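Local structure of oligopeptide-binding protein oppA (3DRF) at residues S185-Y189 against F190-V194; K155-S158 against G159-F162. The protein binds oligopeptides in a voluminous cavity as the receptor component of the OppABCDF ABC transporter, which takes them up into the cell. All blocks are in the same frame, centred on the assembly; numbering follows the deposited sequence.

Contact 1. Residues S185-Y189 against F190-V194; sequences SGNGY and FLETV
ND2 of N187 stands over one face of the F190 ring, 3.6 Å from CE2 of F190, the two side chains crossing at about a right angle with the amide and ring planes 54° apart, a tilted approach and not a flat stack. ND2 itself is hydrogen-bonded back to the carbonyl of Q184. The other end of the same amide closes an Asx turn: N187 OD1 accepts a hydrogen bond from the backbone N of Y189 at 2.9 Å, the donor tilted out of the carbonyl plane, and takes a second, weak bond from F190 N at 3.4 Å. With CG of N187 between its backbone N and carbonyl carbon (chi1 70°), the amide folds back over the turn. The carboxylate of E192, on an extended chain, reaches back to S185 and G186 and grips them with both oxygens. OE1 accepts a hydrogen bond from the hydroxyl of S185, OG to OE1 2.6 Å, and OE2 accepts one from the backbone N of G186 at 2.8 Å, almost straight at 174°; both oxygens use their syn lone pairs. A water bridges the two halves, accepting from G188 N and donating to F190 O and to E192 OE2, so that OE2 is held twice. A leucine in place of E192 would probably leave the S185 hydroxyl and the G186 N-H without this acceptor and the water with one of its two. This loop joins strand 170-174 to helix 197-200. The F190 ring packs on Y119 and Y123 of helix 116-127 and on V89 and L91 of strand 87-92; the Y189 hydroxyl bonds D509, and F81 of strand 81-82 touches S185, N187 and E192.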
loop_
_atom_site.group_PDB
_atom_site.type_symbol
_atom_site.label_atom_id
_atom_site.label_comp_id
_atom_site.label_asym_id
_atom_site.label_seq_id
_atom_site.Cartn_x
_atom_site.Cartn_y
_atom_site.Cartn_z
ATOM N N SER A 185 -5.300 -2.107 -14.057
ATOM C CA SER A 185 -4.084 -1.642 -13.428
ATOM C C SER A 185 -4.125 -2.072 -11.945
ATOM O O SER A 185 -5.163 -2.128 -11.314
ATOM C CB SER A 185 -3.952 -0.119 -13.585
ATOM O OG SER A 185 -2.758 0.327 -12.986
ATOM N N GLY A 186 -2.944 -2.387 -11.425
ATOM C CA GLY A 186 -2.792 -2.830 -10.035
ATOM C C GLY A 186 -2.990 -4.334 -9.890
ATOM O O GLY A 186 -3.002 -4.806 -8.804
ATOM N N ASN A 187 -3.115 -5.071 -10.986
ATOM C CA ASN A 187 -3.327 -6.545 -10.880
ATOM C C ASN A 187 -2.168 -7.369 -10.198
ATOM O O ASN A 187 -2.391 -8.384 -9.665
ATOM C CB ASN A 187 -3.692 -7.117 -12.286
ATOM C CG ASN A 187 -2.517 -7.098 -13.276
ATOM O OD1 ASN A 187 -1.590 -7.847 -13.179
ATOM N ND2 ASN A 187 -2.578 -6.180 -14.212
ATOM N N GLY A 188 -0.939 -6.846 -10.287
ATOM C CA GLY A 188 0.244 -7.425 -9.623
ATOM C C GLY A 188 0.908 -8.579 -10.368
ATOM O O GLY A 188 1.972 -8.955 -10.041
ATOM N N TYR A 189 0.260 -9.126 -11.385
ATOM C CA TYR A 189 0.795 -10.269 -12.195
ATOM C C TYR A 189 1.790 -9.837 -13.281
ATOM O O TYR A 189 2.598 -10.597 -13.681
ATOM C CB TYR A 189 -0.364 -11.123 -12.749
ATOM C CG TYR A 189 -1.074 -11.890 -11.634
ATOM C CD1 TYR A 189 -0.519 -13.029 -11.115
ATOM C CD2 TYR A 189 -2.271 -11.428 -11.068
ATOM C CE1 TYR A 189 -1.130 -13.751 -10.088
ATOM C CE2 TYR A 189 -2.899 -12.123 -10.015
ATOM C CZ TYR A 189 -2.306 -13.290 -9.536
ATOM O OH TYR A 189 -2.856 -14.022 -8.505
ATOM N N PHE A 190 1.693 -8.591 -13.722
ATOM C CA PHE A 190 2.768 -7.946 -14.507
ATOM C C PHE A 190 2.895 -6.537 -13.963
ATOM O O PHE A 190 1.976 -5.957 -13.485
ATOM C CB PHE A 190 2.570 -8.014 -16.028
ATOM C CG PHE A 190 1.329 -7.308 -16.541
ATOM C CD1 PHE A 190 1.365 -5.953 -16.906
ATOM C CD2 PHE A 190 0.115 -8.020 -16.691
ATOM C CE1 PHE A 190 0.202 -5.325 -17.404
ATOM C CE2 PHE A 190 -1.011 -7.383 -17.171
ATOM C CZ PHE A 190 -0.989 -6.077 -17.546
ATOM N N LEU A 191 4.108 -6.042 -14.015
ATOM C CA LEU A 191 4.457 -4.736 -13.426
ATOM C C LEU A 191 4.232 -3.618 -14.448
ATOM O O LEU A 191 4.092 -3.852 -15.619
ATOM C CB LEU A 191 5.933 -4.750 -12.892
ATOM C CG LEU A 191 6.220 -5.865 -11.832
ATOM C CD1 LEU A 191 7.716 -5.920 -11.437
ATOM C CD2 LEU A 191 5.286 -5.670 -10.559
ATOM N N GLU A 192 4.269 -2.390 -13.945
ATOM C CA GLU A 192 3.782 -1.249 -14.739
ATOM C C GLU A 192 4.699 -0.065 -14.724
ATOM O O GLU A 192 4.292 0.997 -15.077
ATOM C CB GLU A 192 2.363 -0.820 -14.237
ATOM C CG GLU A 192 1.330 -1.984 -14.178
ATOM C CD GLU A 192 -0.053 -1.539 -13.750
ATOM O OE1 GLU A 192 -0.476 -0.430 -14.053
ATOM O OE2 GLU A 192 -0.694 -2.343 -13.137
ATOM N N THR A 193 5.944 -0.260 -14.298
ATOM C CA THR A 193 6.941 0.827 -14.248
ATOM C C THR A 193 8.225 0.408 -14.961
ATOM O O THR A 193 8.450 -0.732 -15.172
ATOM C CB THR A 193 7.268 1.207 -12.765
ATOM O OG1 THR A 193 7.829 0.066 -12.091
ATOM C CG2 THR A 193 5.991 1.643 -12.000
ATOM N N VAL A 194 9.018 1.419 -15.298
ATOM C CA VAL A 194 10.384 1.264 -15.842
ATOM C C VAL A 194 11.433 1.830 -14.866
ATOM O O VAL A 194 11.167 2.644 -14.072
ATOM C CB VAL A 194 10.522 1.999 -17.232
ATOM C CG1 VAL A 194 9.854 1.179 -18.338
ATOM C CG2 VAL A 194 9.951 3.436 -17.203
HETATM O O HOH W 1 0.151 -4.653 -11.904
#

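Contact 2. Residues K155-S158 against G159-F162; sequences KTIS and GITF
From I157 to I160 the backbone folds into a type I beta turn, with S158 and G159 at its corners and I160 N bonded to I157 O at 3.2 Å, the N-H pointing well at the oxygen (165°). The turn brings the side chains of its two end residues together. I157 and I160 lie side by side and point the same way, CG2 of I157 resting 3.8 Å from CG1 of I160 and almost as near to its CD1. In I157 that methyl stands anti to the backbone N, while CG1 of I160 is anti to its own carbonyl carbon (chi1 -61°), which sets the two branches against each other. Just past the turn, the methyl CG2 of T161 lies 3.8 Å from the carbonyl O of S158. The isoleucine pair faces inward: I157 packs on L146 and Y149 of helix 146-150 and on E120, and I160 on Y123 of helix 116-127 and I171. The arrangement is a tight turn leading into an edge strand: residues 160-161 form an outermost strand of a four-stranded antiparallel sheet and run against strand 170-174.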
loop_
_atom_site.group_PDB
_atom_site.type_symbol
_atom_site.label_atom_id
_atom_site.label_comp_id
_atom_site.label_asym_id
_atom_site.label_seq_id
_atom_site.Cartn_x
_atom_site.Cartn_y
_atom_site.Cartn_z
ATOM N N LYS A 155 20.053 -17.285 -14.279
ATOM C CA LYS A 155 20.730 -15.974 -14.382
ATOM C C LYS A 155 19.985 -14.961 -15.249
ATOM O O LYS A 155 20.415 -13.853 -15.326
ATOM C CB LYS A 155 22.182 -16.186 -14.831
ATOM C CG LYS A 155 23.094 -16.934 -13.778
ATOM C CD LYS A 155 22.648 -16.655 -12.326
ATOM C CE LYS A 155 23.539 -17.395 -11.313
ATOM N NZ LYS A 155 23.107 -17.296 -9.872
ATOM N N THR A 156 18.892 -15.386 -15.898
ATOM C CA THR A 156 17.977 -14.482 -16.617
ATOM C C THR A 156 16.565 -14.894 -16.234
ATOM O O THR A 156 16.340 -15.888 -15.636
ATOM C CB THR A 156 18.136 -14.576 -18.157
ATOM O OG1 THR A 156 17.658 -15.857 -18.565
ATOM C CG2 THR A 156 19.640 -14.469 -18.623
ATOM N N ILE A 157 15.663 -14.023 -16.645
ATOM C CA ILE A 157 14.235 -14.268 -16.501
ATOM C C ILE A 157 13.758 -14.760 -17.860
ATOM O O ILE A 157 13.550 -14.013 -18.763
ATOM C CB ILE A 157 13.461 -13.020 -16.076
ATOM C CG1 ILE A 157 13.976 -12.422 -14.757
ATOM C CG2 ILE A 157 11.976 -13.381 -15.925
ATOM C CD1 ILE A 157 13.479 -10.949 -14.473
ATOM N N SER A 158 13.640 -16.063 -17.955
ATOM C CA SER A 158 13.366 -16.725 -19.261
ATOM C C SER A 158 12.048 -16.278 -19.941
ATOM O O SER A 158 11.986 -16.187 -21.084
ATOM C CB SER A 158 13.441 -18.258 -19.128
ATOM O OG SER A 158 12.367 -18.739 -18.366
ATOM N N GLY A 159 11.058 -15.967 -19.117
ATOM C CA GLY A 159 9.728 -15.533 -19.585
ATOM C C GLY A 159 9.620 -14.112 -20.064
ATOM O O GLY A 159 8.576 -13.746 -20.489
ATOM N N ILE A 160 10.676 -13.336 -19.945
ATOM C CA ILE A 160 10.654 -11.956 -20.477
ATOM C C ILE A 160 11.632 -11.872 -21.654
ATOM O O ILE A 160 12.809 -12.027 -21.459
ATOM C CB ILE A 160 11.027 -10.969 -19.364
ATOM C CG1 ILE A 160 9.983 -11.075 -18.211
ATOM C CG2 ILE A 160 11.089 -9.551 -19.941
ATOM C CD1 ILE A 160 10.188 -10.087 -17.023
ATOM N N THR A 161 11.095 -11.575 -22.831
ATOM C CA THR A 161 11.904 -11.483 -24.045
ATOM C C THR A 161 11.563 -10.187 -24.806
ATOM O O THR A 161 10.617 -9.483 -24.511
ATOM C CB THR A 161 11.717 -12.750 -24.946
ATOM O OG1 THR A 161 10.330 -12.888 -25.314
ATOM C CG2 THR A 161 12.214 -14.046 -24.258
ATOM N N PHE A 162 12.401 -9.927 -25.799
ATOM C CA PHE A 162 12.407 -8.626 -26.481
ATOM C C PHE A 162 12.313 -8.812 -27.998
ATOM O O PHE A 162 13.324 -8.973 -28.655
ATOM C CB PHE A 162 13.674 -7.840 -26.130
ATOM C CG PHE A 162 13.971 -7.829 -24.631
ATOM C CD1 PHE A 162 13.118 -7.203 -23.751
ATOM C CD2 PHE A 162 15.082 -8.467 -24.121
ATOM C CE1 PHE A 162 13.411 -7.152 -22.399
ATOM C CE2 PHE A 162 15.356 -8.447 -22.767
ATOM C CZ PHE A 162 14.513 -7.765 -21.924
#

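Contact 2 precedes contact 1 along the chain, and strand 170-174, the sheet partner of 160-161, leads on into the loop that holds contact 1. Their centres are about 17 Å apart and their nearest atoms about 7 Å, so they do not touch; helix 116-127 joins them, Y123 meeting both I160 of contact 2 and F190 of contact 1. Their depths differ: contact 1 is centred about 14 Å from the centre of the chain, contact 2 about 28 Å. The bound peptide comes within reach of contact 1, where S185 packs on one of its apolar side chains. E192, through its bond to S185, may help to place a residue that meets the peptide.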